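Long-range contacts in Ceg4 (Legionella pneumophila subsp. pneumophila, PDB 6AOK), which acts as a HAD-like phosphotyrosine phosphatase, a bacterial effector that attenuates activation of eukaryotic MAPK pathways: residues A[40-45]-A[56-61]; A[114-119]-A[136-141]; A[162-167]-A[187-192]; A[14-19]-A[107-112]. All coordinates share one frame; numbering follows the deposited sequence.

Contact 1 of 4, residues A[40-45]-A[56-61]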
loop_
_atom_site.group_PDB
_atom_site.type_symbol
_atom_site.label_atom_id
_atom_site.label_comp_id
_atom_site.label_asym_id
_atom_site.label_seq_id
_atom_site.Cartn_x
_atom_site.Cartn_y
_atom_site.Cartn_z
ATOM N N LEU A 40 -18.674 -5.726 3.094
ATOM C CA LEU A 40 -18.207 -4.576 3.859
ATOM C C LEU A 40 -18.929 -3.289 3.478
ATOM O O LEU A 40 -18.665 -2.248 4.092
ATOM C CB LEU A 40 -16.701 -4.355 3.650
ATOM C CG LEU A 40 -15.796 -5.566 3.935
ATOM C CD1 LEU A 40 -14.384 -5.305 3.468
ATOM C CD2 LEU A 40 -15.778 -5.807 5.452
ATOM N N LEU A 41 -19.785 -3.307 2.462
ATOM C CA LEU A 41 -20.481 -2.088 2.047
ATOM C C LEU A 41 -21.829 -1.983 2.753
ATOM O O LEU A 41 -22.527 -2.972 2.919
ATOM C CB LEU A 41 -20.671 -2.067 0.521
ATOM C CG LEU A 41 -19.358 -2.311 -0.276
ATOM C CD1 LEU A 41 -19.672 -2.395 -1.814
ATOM C CD2 LEU A 41 -18.370 -1.180 -0.016
ATOM N N GLN A 42 -22.201 -0.765 3.147
ATOM C CA GLN A 42 -23.549 -0.534 3.642
ATOM C C GLN A 42 -24.569 -0.983 2.597
ATOM O O GLN A 42 -24.354 -0.809 1.396
ATOM C CB GLN A 42 -23.730 0.960 3.953
ATOM C CG GLN A 42 -22.819 1.423 5.106
ATOM C CD GLN A 42 -22.978 2.909 5.351
ATOM O OE1 GLN A 42 -24.085 3.441 5.240
ATOM N NE2 GLN A 42 -21.875 3.591 5.641
ATOM N N GLY A 43 -25.659 -1.583 3.060
ATOM C CA GLY A 43 -26.726 -2.043 2.165
ATOM C C GLY A 43 -26.479 -3.376 1.505
ATOM O O GLY A 43 -27.273 -3.779 0.647
ATOM N N TYR A 44 -25.395 -4.072 1.882
ATOM C CA TYR A 44 -25.053 -5.371 1.328
ATOM C C TYR A 44 -26.209 -6.344 1.329
ATOM O O TYR A 44 -26.904 -6.517 2.332
ATOM C CB TYR A 44 -23.926 -5.987 2.168
ATOM C CG TYR A 44 -23.654 -7.434 1.847
ATOM C CD1 TYR A 44 -23.140 -7.792 0.601
ATOM C CD2 TYR A 44 -23.815 -8.427 2.822
ATOM C CE1 TYR A 44 -22.794 -9.115 0.313
ATOM C CE2 TYR A 44 -23.506 -9.771 2.534
ATOM C CZ TYR A 44 -22.974 -10.096 1.291
ATOM O OH TYR A 44 -22.657 -11.416 0.980
ATOM N N LYS A 45 -26.373 -7.026 0.215
ATOM C CA LYS A 45 -27.304 -8.126 0.102
ATOM C C LYS A 45 -26.548 -9.256 -0.550
ATOM O O LYS A 45 -25.838 -9.040 -1.532
ATOM C CB LYS A 45 -28.538 -7.740 -0.716
ATOM C CG LYS A 45 -29.364 -6.676 -0.036
ATOM C CD LYS A 45 -30.688 -6.520 -0.746
ATOM C CE LYS A 45 -30.482 -6.160 -2.221
ATOM N NZ LYS A 45 -31.461 -6.911 -3.068
ATOM N N PRO A 56 -21.066 3.740 0.235
ATOM C CA PRO A 56 -20.467 3.965 1.561
ATOM C C PRO A 56 -20.142 2.645 2.247
ATOM O O PRO A 56 -20.863 1.644 2.130
ATOM C CB PRO A 56 -21.545 4.769 2.308
ATOM C CG PRO A 56 -22.272 5.554 1.194
ATOM C CD PRO A 56 -22.322 4.507 0.064
HETATM N N MSE A 57 -19.002 2.618 2.905
HETATM C CA MSE A 57 -18.548 1.397 3.559
HETATM C C MSE A 57 -19.091 1.337 4.967
HETATM O O MSE A 57 -19.398 2.370 5.570
HETATM C CB MSE A 57 -17.007 1.334 3.577
HETATM C CG MSE A 57 -16.461 -0.004 4.006
HETATM SE SE MSE A 57 -14.678 -0.392 3.259
HETATM C CE MSE A 57 -15.100 -0.828 1.435
ATOM N N LYS A 58 -19.284 0.119 5.490
ATOM C CA LYS A 58 -19.656 -0.022 6.892
ATOM C C LYS A 58 -18.604 0.645 7.776
ATOM O O LYS A 58 -17.446 0.820 7.389
ATOM C CB LYS A 58 -19.804 -1.510 7.256
ATOM C CG LYS A 58 -21.142 -2.077 6.697
ATOM C CD LYS A 58 -21.263 -3.561 6.795
ATOM C CE LYS A 58 -22.563 -4.076 6.131
ATOM N NZ LYS A 58 -22.536 -5.594 6.177
ATOM N N ASP A 59 -19.004 0.983 8.981
ATOM C CA ASP A 59 -18.063 1.582 9.927
ATOM C C ASP A 59 -16.811 0.733 10.100
ATOM O O ASP A 59 -16.897 -0.506 10.042
ATOM C CB ASP A 59 -18.715 1.768 11.302
ATOM C CG ASP A 59 -19.926 2.715 11.264
ATOM O OD1 ASP A 59 -19.718 3.860 10.821
ATOM O OD2 ASP A 59 -21.015 2.380 11.806
ATOM N N PRO A 60 -15.652 1.356 10.403
ATOM C CA PRO A 60 -14.424 0.563 10.593
ATOM C C PRO A 60 -14.584 -0.559 11.593
ATOM O O PRO A 60 -14.046 -1.654 11.349
ATOM C CB PRO A 60 -13.407 1.604 11.092
ATOM C CG PRO A 60 -13.900 2.909 10.463
ATOM C CD PRO A 60 -15.408 2.816 10.523
ATOM N N ILE A 61 -15.273 -0.318 12.727
ATOM C CA ILE A 61 -15.367 -1.375 13.737
ATOM C C ILE A 61 -16.215 -2.543 13.230
ATOM O O ILE A 61 -15.988 -3.690 13.625
ATOM C CB ILE A 61 -15.913 -0.843 15.078
ATOM C CG1 ILE A 61 -15.585 -1.825 16.221
ATOM C CG2 ILE A 61 -17.413 -0.639 15.020
ATOM C CD1 ILE A 61 -14.022 -2.097 16.385
#
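Gln42 holds the 56-61 segment with both backbone and side chain. Its N donates to Pro56 O (2.9 Å), and its amide NE2 reaches the next carbonyl, Met57 O, at 2.8 Å with an N-H...O angle of 170°. That oxygen lies in the plane of the amide, whereas NE2 comes from above the Met57 carbonyl plane and not along a lone pair. The extended glutamine crosses the Pro56 ring at about a right angle, with CD 3.8 Å from Pro56 CB. A third bond runs from Lys58 N to Leu40 O (2.8 Å). Leu41 and Met57 thus form a single beta bridge without a continuing strand, in the long insertion between the first two strands of the central sheet, the place where many HAD-like phosphatases carry a cap. Met57, a selenomethionine, bends at its last torsion (-75°) and brings CE to 3.6 Å from Leu41 CD2; the flexible, unbranched methionine-type chain can bend to fit here. Lys58 runs out extended, laying CE 3.4 Å from Leu41 O while NZ bonds to Ser39 O. Beyond the bridge the chain reverses in a type II turn closed by Tyr44 N to Leu41 O (3.2 Å), and Gly43 readily adopts the positive phi (82°) needed at its third position. Farther out, Leu40 packs on Leu66 and Phe67 of helix 60-71, and Tyr44 OH bonds to Glu35.

Contact 2 of 4, residues A[114-119]-A[136-141]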
loop_
_atom_site.group_PDB
_atom_site.type_symbol
_atom_site.label_atom_id
_atom_site.label_comp_id
_atom_site.label_asym_id
_atom_site.label_seq_id
_atom_site.Cartn_x
_atom_site.Cartn_y
_atom_site.Cartn_z
ATOM N N ASN A 114 -8.574 0.774 -5.711
ATOM C CA ASN A 114 -9.380 0.420 -4.539
ATOM C C ASN A 114 -9.672 1.692 -3.740
ATOM O O ASN A 114 -9.592 2.814 -4.275
ATOM C CB ASN A 114 -8.662 -0.629 -3.684
ATOM C CG ASN A 114 -9.610 -1.534 -2.903
ATOM O OD1 ASN A 114 -10.536 -1.049 -2.231
ATOM N ND2 ASN A 114 -9.368 -2.871 -2.957
ATOM N N ARG A 115 -10.013 1.566 -2.463
ATOM C CA ARG A 115 -10.455 2.759 -1.758
ATOM C C ARG A 115 -9.795 2.776 -0.399
ATOM O O ARG A 115 -9.518 1.728 0.185
ATOM C CB ARG A 115 -11.984 2.804 -1.611
ATOM C CG ARG A 115 -12.553 1.533 -0.999
ATOM C CD ARG A 115 -14.023 1.488 -1.277
ATOM N NE ARG A 115 -14.750 2.504 -0.520
ATOM C CZ ARG A 115 -16.071 2.635 -0.534
ATOM N NH1 ARG A 115 -16.830 1.821 -1.296
ATOM N NH2 ARG A 115 -16.644 3.594 0.214
ATOM N N ALA A 116 -9.510 3.991 0.083
ATOM C CA ALA A 116 -8.848 4.167 1.379
ATOM C C ALA A 116 -9.568 3.436 2.512
ATOM O O ALA A 116 -8.910 2.886 3.409
ATOM C CB ALA A 116 -8.752 5.668 1.700
ATOM N N GLU A 117 -10.904 3.420 2.528
ATOM C CA GLU A 117 -11.542 2.801 3.705
ATOM C C GLU A 117 -11.189 1.323 3.775
ATOM O O GLU A 117 -10.973 0.769 4.870
ATOM C CB GLU A 117 -13.068 2.969 3.719
ATOM C CG GLU A 117 -13.519 4.374 3.639
ATOM C CD GLU A 117 -13.907 4.760 2.195
ATOM O OE1 GLU A 117 -13.113 4.573 1.224
ATOM O OE2 GLU A 117 -15.021 5.255 2.044
ATOM N N TYR A 118 -11.072 0.690 2.619
ATOM C CA TYR A 118 -10.814 -0.743 2.586
ATOM C C TYR A 118 -9.377 -1.032 2.971
ATOM O O TYR A 118 -9.093 -1.944 3.767
ATOM C CB TYR A 118 -11.077 -1.277 1.177
ATOM C CG TYR A 118 -10.755 -2.749 1.121
ATOM C CD1 TYR A 118 -9.653 -3.227 0.410
ATOM C CD2 TYR A 118 -11.565 -3.662 1.810
ATOM C CE1 TYR A 118 -9.366 -4.638 0.379
ATOM C CE2 TYR A 118 -11.295 -5.037 1.779
ATOM C CZ TYR A 118 -10.197 -5.509 1.069
ATOM O OH TYR A 118 -9.953 -6.861 0.968
ATOM N N ILE A 119 -8.452 -0.271 2.386
ATOM C CA ILE A 119 -7.035 -0.439 2.675
ATOM C C ILE A 119 -6.772 -0.238 4.164
ATOM O O ILE A 119 -6.099 -1.054 4.793
ATOM C CB ILE A 119 -6.199 0.522 1.793
ATOM C CG1 ILE A 119 -6.302 0.092 0.314
ATOM C CG2 ILE A 119 -4.780 0.583 2.299
ATOM C CD1 ILE A 119 -5.807 1.207 -0.660
ATOM N N LEU A 136 0.246 6.576 6.009
ATOM C CA LEU A 136 -0.028 6.223 4.640
ATOM C C LEU A 136 -0.638 7.411 3.913
ATOM O O LEU A 136 -1.492 8.105 4.467
ATOM C CB LEU A 136 -1.038 5.084 4.592
ATOM C CG LEU A 136 -0.561 3.752 5.102
ATOM C CD1 LEU A 136 -1.796 2.878 5.108
ATOM C CD2 LEU A 136 0.446 3.181 4.123
ATOM N N THR A 137 -0.223 7.620 2.660
ATOM C CA THR A 137 -0.898 8.537 1.731
ATOM C C THR A 137 -1.557 7.623 0.710
ATOM O O THR A 137 -0.879 6.856 0.037
ATOM C CB THR A 137 0.093 9.498 1.058
ATOM O OG1 THR A 137 0.645 10.378 2.039
ATOM C CG2 THR A 137 -0.563 10.366 -0.070
ATOM N N ILE A 138 -2.868 7.672 0.617
ATOM C CA ILE A 138 -3.594 6.767 -0.259
ATOM C C ILE A 138 -4.136 7.620 -1.381
ATOM O O ILE A 138 -4.923 8.551 -1.130
ATOM C CB ILE A 138 -4.713 6.027 0.492
ATOM C CG1 ILE A 138 -4.090 5.242 1.652
ATOM C CG2 ILE A 138 -5.489 5.036 -0.483
ATOM C CD1 ILE A 138 -5.107 4.520 2.506
ATOM N N LEU A 139 -3.697 7.316 -2.613
ATOM C CA LEU A 139 -4.056 8.076 -3.818
ATOM C C LEU A 139 -4.980 7.185 -4.631
ATOM O O LEU A 139 -4.540 6.145 -5.118
ATOM C CB LEU A 139 -2.792 8.435 -4.591
ATOM C CG LEU A 139 -1.824 9.258 -3.706
ATOM C CD1 LEU A 139 -0.485 9.345 -4.354
ATOM C CD2 LEU A 139 -2.377 10.691 -3.336
ATOM N N GLU A 140 -6.257 7.566 -4.767
ATOM C CA GLU A 140 -7.205 6.594 -5.335
ATOM C C GLU A 140 -8.028 7.212 -6.458
ATOM O O GLU A 140 -9.170 6.819 -6.688
ATOM C CB GLU A 140 -8.119 5.992 -4.257
ATOM C CG GLU A 140 -8.972 6.988 -3.492
ATOM C CD GLU A 140 -10.128 6.331 -2.680
ATOM O OE1 GLU A 140 -10.058 6.318 -1.438
ATOM O OE2 GLU A 140 -11.135 5.873 -3.293
ATOM N N SER A 141 -7.437 8.114 -7.224
ATOM C CA SER A 141 -8.199 8.715 -8.310
ATOM C C SER A 141 -8.478 7.711 -9.428
ATOM O O SER A 141 -9.453 7.858 -10.169
ATOM C CB SER A 141 -7.437 9.913 -8.853
ATOM O OG SER A 141 -6.443 9.480 -9.765
HETATM O O HOH W 1 -12.204 7.081 -0.185
#
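The carboxylate of Glu140 receives Ala116 N from above its plane, 54° out of it, in a nearly straight bond of 2.8 Å to OE1. Ala116 CB lies 3.5 Å from the same oxygen, and OE2 lies 3.6 Å from Arg115 CB. The other flat pair sits within 114-119: Glu117 occupies the edge of the Arg115 guanidinium, in its plane, gripped by NE and NH2, yet both nitrogens approach from above the Glu117 carboxylate. Arg115 NH1 bonds to Thr55 O. A water donates to Glu140 OE1 (2.6 Å) and Glu117 OE1 (3.0 Å), which probably eases the nearness of two acidic groups. Ala116 opens helix 116-125, the first helix of the crossover from strand 106-111 to its parallel neighbour 136-139, and the helix start probably stabilises the Glu140 charge. Glu140 CG stands between its backbone N and carbonyl carbon (chi1 59°), from where the extended chain delivers the carboxylate to the helix. Farther along, branched Ile138 packs between strand and helix: the small Ala116 lets the helix come close, its CB 3.9 Å from Ile138 CD1, and Ile138 CG2 lies 3.8 Å from Ile119 CD1.

Contact 3 of 4, residues A[162-167]-A[187-192]. With MG (magnesium ion), chain B.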
loop_
_atom_site.group_PDB
_atom_site.type_symbol
_atom_site.label_atom_id
_atom_site.label_comp_id
_atom_site.label_asym_id
_atom_site.label_seq_id
_atom_site.Cartn_x
_atom_site.Cartn_y
_atom_site.Cartn_z
ATOM N N VAL A 162 13.421 6.098 -5.028
ATOM C CA VAL A 162 11.980 6.005 -5.252
ATOM C C VAL A 162 11.682 4.566 -5.595
ATOM O O VAL A 162 12.247 4.041 -6.563
ATOM C CB VAL A 162 11.504 6.939 -6.386
ATOM C CG1 VAL A 162 9.976 6.792 -6.585
ATOM C CG2 VAL A 162 11.968 8.434 -6.124
ATOM N N TYR A 163 10.797 3.922 -4.807
ATOM C CA TYR A 163 10.300 2.567 -5.089
ATOM C C TYR A 163 8.998 2.642 -5.876
ATOM O O TYR A 163 8.127 3.471 -5.568
ATOM C CB TYR A 163 10.017 1.801 -3.804
ATOM C CG TYR A 163 11.276 1.193 -3.260
ATOM C CD1 TYR A 163 12.203 1.973 -2.609
ATOM C CD2 TYR A 163 11.534 -0.148 -3.404
ATOM C CE1 TYR A 163 13.349 1.423 -2.115
ATOM C CE2 TYR A 163 12.676 -0.700 -2.928
ATOM C CZ TYR A 163 13.597 0.092 -2.268
ATOM O OH TYR A 163 14.794 -0.454 -1.781
ATOM N N ILE A 164 8.871 1.776 -6.888
ATOM C CA ILE A 164 7.642 1.633 -7.671
ATOM C C ILE A 164 7.295 0.159 -7.731
ATOM O O ILE A 164 8.096 -0.636 -8.228
ATOM C CB ILE A 164 7.782 2.178 -9.092
ATOM C CG1 ILE A 164 8.373 3.593 -9.041
ATOM C CG2 ILE A 164 6.406 2.152 -9.776
ATOM C CD1 ILE A 164 8.961 4.084 -10.412
ATOM N N LEU A 165 6.111 -0.205 -7.216
ATOM C CA LEU A 165 5.708 -1.606 -7.139
ATOM C C LEU A 165 4.323 -1.724 -7.714
ATOM O O LEU A 165 3.411 -1.015 -7.262
ATOM C CB LEU A 165 5.702 -2.117 -5.695
ATOM C CG LEU A 165 7.087 -1.980 -5.081
ATOM C CD1 LEU A 165 7.053 -0.817 -4.118
ATOM C CD2 LEU A 165 7.560 -3.257 -4.395
ATOM N N ASP A 166 4.148 -2.603 -8.698
ATOM C CA ASP A 166 2.790 -2.810 -9.228
ATOM C C ASP A 166 2.735 -4.139 -9.970
ATOM O O ASP A 166 3.656 -4.479 -10.721
ATOM C CB ASP A 166 2.366 -1.655 -10.160
ATOM C CG ASP A 166 0.858 -1.474 -10.236
ATOM O OD1 ASP A 166 0.153 -2.489 -10.436
ATOM O OD2 ASP A 166 0.361 -0.304 -10.119
ATOM N N ASP A 167 1.650 -4.890 -9.763
ATOM C CA ASP A 167 1.521 -6.112 -10.541
ATOM C C ASP A 167 0.922 -5.890 -11.925
ATOM O O ASP A 167 0.977 -6.804 -12.744
ATOM C CB ASP A 167 0.681 -7.187 -9.787
ATOM C CG ASP A 167 -0.779 -6.742 -9.541
ATOM O OD1 ASP A 167 -1.003 -5.648 -8.960
ATOM O OD2 ASP A 167 -1.734 -7.454 -9.948
ATOM N N GLU A 187 19.365 4.838 -11.210
ATOM C CA GLU A 187 19.924 4.437 -9.944
ATOM C C GLU A 187 19.153 4.966 -8.765
ATOM O O GLU A 187 19.342 4.566 -7.681
ATOM C CB GLU A 187 21.406 4.807 -9.788
ATOM C CG GLU A 187 21.750 6.227 -9.380
ATOM C CD GLU A 187 22.269 7.051 -10.549
ATOM O OE1 GLU A 187 23.078 7.972 -10.341
ATOM O OE2 GLU A 187 21.899 6.773 -11.705
ATOM N N GLU A 188 18.295 5.954 -8.989
ATOM C CA GLU A 188 17.428 6.423 -7.928
ATOM C C GLU A 188 16.140 5.633 -7.859
ATOM O O GLU A 188 15.471 5.658 -6.826
ATOM C CB GLU A 188 17.111 7.899 -8.126
ATOM C CG GLU A 188 18.257 8.793 -7.732
ATOM C CD GLU A 188 18.189 10.148 -8.400
ATOM O OE1 GLU A 188 17.642 10.249 -9.532
ATOM O OE2 GLU A 188 18.719 11.115 -7.806
ATOM N N ILE A 189 15.812 4.895 -8.907
ATOM C CA ILE A 189 14.533 4.188 -9.006
ATOM C C ILE A 189 14.744 2.700 -8.750
ATOM O O ILE A 189 15.615 2.077 -9.364
ATOM C CB ILE A 189 13.903 4.394 -10.388
ATOM C CG1 ILE A 189 13.652 5.879 -10.648
ATOM C CG2 ILE A 189 12.615 3.565 -10.530
ATOM C CD1 ILE A 189 13.421 6.243 -12.099
ATOM N N ARG A 190 13.921 2.125 -7.879
ATOM C CA ARG A 190 13.880 0.686 -7.658
ATOM C C ARG A 190 12.471 0.267 -8.059
ATOM O O ARG A 190 11.526 0.458 -7.277
ATOM C CB ARG A 190 14.155 0.334 -6.194
ATOM C CG ARG A 190 15.545 0.761 -5.661
ATOM C CD ARG A 190 16.634 -0.162 -6.147
ATOM N NE ARG A 190 17.902 0.078 -5.451
ATOM C CZ ARG A 190 18.830 0.956 -5.846
ATOM N NH1 ARG A 190 18.635 1.685 -6.954
ATOM N NH2 ARG A 190 19.966 1.094 -5.147
ATOM N N GLY A 191 12.330 -0.283 -9.261
ATOM C CA GLY A 191 11.025 -0.611 -9.810
ATOM C C GLY A 191 10.841 -2.113 -9.820
ATOM O O GLY A 191 11.729 -2.863 -10.236
ATOM N N TYR A 192 9.672 -2.560 -9.355
ATOM C CA TYR A 192 9.349 -3.976 -9.339
ATOM C C TYR A 192 7.968 -4.167 -9.943
ATOM O O TYR A 192 6.969 -3.673 -9.408
ATOM C CB TYR A 192 9.388 -4.534 -7.913
ATOM C CG TYR A 192 10.711 -4.295 -7.268
ATOM C CD1 TYR A 192 11.796 -5.143 -7.516
ATOM C CD2 TYR A 192 10.903 -3.173 -6.467
ATOM C CE1 TYR A 192 13.011 -4.917 -6.964
ATOM C CE2 TYR A 192 12.159 -2.927 -5.888
ATOM C CZ TYR A 192 13.185 -3.821 -6.143
ATOM O OH TYR A 192 14.403 -3.601 -5.604
HETATM MG MG MG B . -2.722 -4.587 -8.390
HETATM O O HOH W 2 15.237 -2.801 -2.984
HETATM O O HOH W 3 -2.333 -3.404 -10.086
HETATM O O HOH W 4 -3.750 -6.079 -9.476
HETATM O O HOH W 5 -4.414 -3.442 -8.277
#
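Backbone hydrogen bonds join Val162-Leu165 to Ile189-Tyr192 as parallel neighbours, from Val162 N to Glu188 O (2.8 Å) through Tyr192 N to Ile164 O (2.7 Å). Aromatic contacts cover one face. With CG anti to its carbonyl carbon (chi1 -83°), Tyr163 brings its ring toward Arg190, whose CB lies over the face, 3.9 Å from the Tyr163 centroid, in a CH-pi contact; Tyr163 CE2 meets the edge of the Tyr192 ring, 3.7 Å from CE2. One water links Tyr163 OH (2.7 Å) and Tyr192 OH (2.9 Å), a role for which the tyrosine hydroxyls suit these places. Apolar packing on the other face brings Ile164 CD1 to Ile189 CG2. Just past the paired residues, Asp167 OD1 binds magnesium at 2.1 Å, and Asp166 OD1 accepts from a metal-bound water; Asp166 OD2 pairs with Lys144. Helix 169-180 connects the strands as a beta-alpha-beta unit and covers Ile164, helix 201-211 packs on Tyr163 and Leu165, and strand 13-17 flanks 161-165.

Contact 4 of 4, residues A[14-19]-A[107-112]. With MG (magnesium ion), chain B.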
loop_
_atom_site.group_PDB
_atom_site.type_symbol
_atom_site.label_atom_id
_atom_site.label_comp_id
_atom_site.label_asym_id
_atom_site.label_seq_id
_atom_site.Cartn_x
_atom_site.Cartn_y
_atom_site.Cartn_z
ATOM N N ILE A 14 10.935 7.505 -1.080
ATOM C CA ILE A 14 9.521 7.629 -1.400
ATOM C C ILE A 14 9.096 6.323 -2.035
ATOM O O ILE A 14 9.793 5.807 -2.898
ATOM C CB ILE A 14 9.233 8.796 -2.354
ATOM C CG1 ILE A 14 9.744 10.083 -1.733
ATOM C CG2 ILE A 14 7.658 8.867 -2.679
ATOM C CD1 ILE A 14 9.823 11.213 -2.731
ATOM N N ILE A 15 7.973 5.787 -1.586
ATOM C CA ILE A 15 7.425 4.559 -2.118
ATOM C C ILE A 15 6.127 4.892 -2.839
ATOM O O ILE A 15 5.250 5.554 -2.277
ATOM C CB ILE A 15 7.194 3.527 -0.998
ATOM C CG1 ILE A 15 8.529 3.171 -0.349
ATOM C CG2 ILE A 15 6.502 2.271 -1.566
ATOM C CD1 ILE A 15 8.342 2.483 0.929
ATOM N N PHE A 16 5.979 4.373 -4.047
ATOM C CA PHE A 16 4.696 4.373 -4.727
ATOM C C PHE A 16 4.382 2.919 -4.943
ATOM O O PHE A 16 5.017 2.290 -5.801
ATOM C CB PHE A 16 4.757 5.111 -6.067
ATOM C CG PHE A 16 4.957 6.583 -5.915
ATOM C CD1 PHE A 16 6.219 7.149 -6.094
ATOM C CD2 PHE A 16 3.916 7.389 -5.553
ATOM C CE1 PHE A 16 6.400 8.515 -5.952
ATOM C CE2 PHE A 16 4.100 8.725 -5.343
ATOM C CZ PHE A 16 5.358 9.286 -5.548
ATOM N N THR A 17 3.391 2.390 -4.204
ATOM C CA THR A 17 3.095 0.969 -4.301
ATOM C C THR A 17 1.608 0.785 -4.586
ATOM O O THR A 17 0.754 1.478 -4.019
ATOM C CB THR A 17 3.495 0.216 -3.014
ATOM O OG1 THR A 17 3.199 -1.164 -3.171
ATOM C CG2 THR A 17 2.719 0.733 -1.833
ATOM N N ASP A 18 1.311 -0.122 -5.494
ATOM C CA ASP A 18 -0.038 -0.643 -5.659
ATOM C C ASP A 18 -0.485 -1.371 -4.378
ATOM O O ASP A 18 0.329 -1.715 -3.513
ATOM C CB ASP A 18 -0.043 -1.594 -6.878
ATOM C CG ASP A 18 -1.420 -2.168 -7.166
ATOM O OD1 ASP A 18 -2.424 -1.396 -7.162
ATOM O OD2 ASP A 18 -1.483 -3.392 -7.411
ATOM N N PHE A 19 -1.802 -1.578 -4.243
ATOM C CA PHE A 19 -2.297 -2.365 -3.115
ATOM C C PHE A 19 -2.678 -3.782 -3.547
ATOM O O PHE A 19 -1.954 -4.737 -3.224
ATOM C CB PHE A 19 -3.471 -1.635 -2.401
ATOM C CG PHE A 19 -3.972 -2.373 -1.185
ATOM C CD1 PHE A 19 -3.236 -2.363 0.002
ATOM C CD2 PHE A 19 -5.184 -3.070 -1.226
ATOM C CE1 PHE A 19 -3.675 -3.047 1.119
ATOM C CE2 PHE A 19 -5.624 -3.768 -0.093
ATOM C CZ PHE A 19 -4.874 -3.745 1.071
ATOM N N THR A 107 8.465 8.022 2.843
ATOM C CA THR A 107 7.089 8.403 2.544
ATOM C C THR A 107 6.406 7.279 1.777
ATOM O O THR A 107 6.881 6.862 0.722
ATOM C CB THR A 107 7.050 9.705 1.749
ATOM O OG1 THR A 107 7.672 10.738 2.534
ATOM C CG2 THR A 107 5.605 10.085 1.451
ATOM N N VAL A 108 5.300 6.779 2.314
ATOM C CA VAL A 108 4.604 5.626 1.759
ATOM C C VAL A 108 3.331 6.107 1.080
ATOM O O VAL A 108 2.399 6.570 1.751
ATOM C CB VAL A 108 4.270 4.595 2.833
ATOM C CG1 VAL A 108 3.712 3.383 2.178
ATOM C CG2 VAL A 108 5.542 4.238 3.558
ATOM N N ASN A 109 3.290 5.987 -0.247
ATOM C CA ASN A 109 2.114 6.317 -1.040
ATOM C C ASN A 109 1.580 5.022 -1.613
ATOM O O ASN A 109 2.272 4.352 -2.378
ATOM C CB ASN A 109 2.441 7.251 -2.196
ATOM C CG ASN A 109 3.113 8.541 -1.736
ATOM O OD1 ASN A 109 2.437 9.454 -1.212
ATOM N ND2 ASN A 109 4.442 8.639 -1.921
ATOM N N ILE A 110 0.328 4.739 -1.339
ATOM C CA ILE A 110 -0.367 3.642 -1.993
ATOM C C ILE A 110 -1.232 4.234 -3.102
ATOM O O ILE A 110 -2.028 5.144 -2.861
ATOM C CB ILE A 110 -1.220 2.861 -0.991
ATOM C CG1 ILE A 110 -0.318 2.258 0.097
ATOM C CG2 ILE A 110 -2.032 1.755 -1.771
ATOM C CD1 ILE A 110 -1.125 1.535 1.222
ATOM N N VAL A 111 -1.052 3.758 -4.320
ATOM C CA VAL A 111 -1.743 4.312 -5.476
ATOM C C VAL A 111 -2.618 3.204 -6.035
ATOM O O VAL A 111 -2.111 2.144 -6.411
ATOM C CB VAL A 111 -0.741 4.799 -6.534
ATOM C CG1 VAL A 111 -1.439 5.578 -7.626
ATOM C CG2 VAL A 111 0.459 5.645 -5.856
ATOM N N THR A 112 -3.919 3.441 -6.097
ATOM C CA THR A 112 -4.798 2.295 -6.165
ATOM C C THR A 112 -6.088 2.647 -6.906
ATOM O O THR A 112 -6.499 3.806 -6.950
ATOM C CB THR A 112 -5.093 1.844 -4.711
ATOM O OG1 THR A 112 -5.795 0.637 -4.756
ATOM C CG2 THR A 112 -5.930 2.888 -3.944
HETATM MG MG MG B . -2.722 -4.587 -8.390
HETATM O O HOH W 6 -4.706 -1.551 -5.778
HETATM O O HOH W 5 -4.414 -3.442 -8.277
HETATM O O HOH W 3 -2.333 -3.404 -10.086
HETATM O O HOH W 4 -3.750 -6.079 -9.476
#
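Strands 13-17 and 106-111, paired in parallel, lie at the heart of the sheet of the N-terminal HAD-like phosphatase domain, the part of Ceg4 in this chain, and the first leads into what matches the HAD-type DxDx(T/V) motif, starting at the magnesium ligand Asp18. Ile15 O takes two donors from opposite faces of its plane, Asn109 N (2.9 Å) and Asn109 ND2 (3.2 Å). The asparagine amide runs alongside the Phe16 ring, their planes 15° apart, while OD1 bonds to Arg151; its two polar ends thus suit a buried place. Beta-branched Thr17 and Ile110 lie side by side, and Thr17 OG1 donates to Asp18 O (2.9 Å). With CG anti to the backbone N (chi1 -178°), Asp18 points OD2 at magnesium, 2.0 Å away. Its OD1 pairs with Lys144 and accepts from a water (2.7 Å) that also bonds to Thr112 OG1 (2.6 Å). Metal, lysine and water together should fix the carboxylate's rotation, as expected of the family's probable nucleophile.

How the contacts relate
Contacts 3 and 4 meet at the magnesium. Asp18 OD2 and Asp167 OD1 stand 2.8 Å apart as ligands, Asp20 adds its backbone O, and three shared waters complete six. Their strands are neighbours, with Phe16 N 2.8 Å from Tyr163 O. Contact 2 extends the sheet on the other side, Leu139 N lying 2.8 Å from Ile110 O, and is tied to the metal site by Asn114 ND2, bonded to Asp20 OD2. Contact 1, nested within the insertion closed by contact 4, is about 25 Å from it centre to centre but reaches contact 2 through Leu40 CD1, 3.5 Å from Tyr118 CE2. Contacts 1 and 3 fall on opposite sides of the chain's centre, about 34 Å apart between centres.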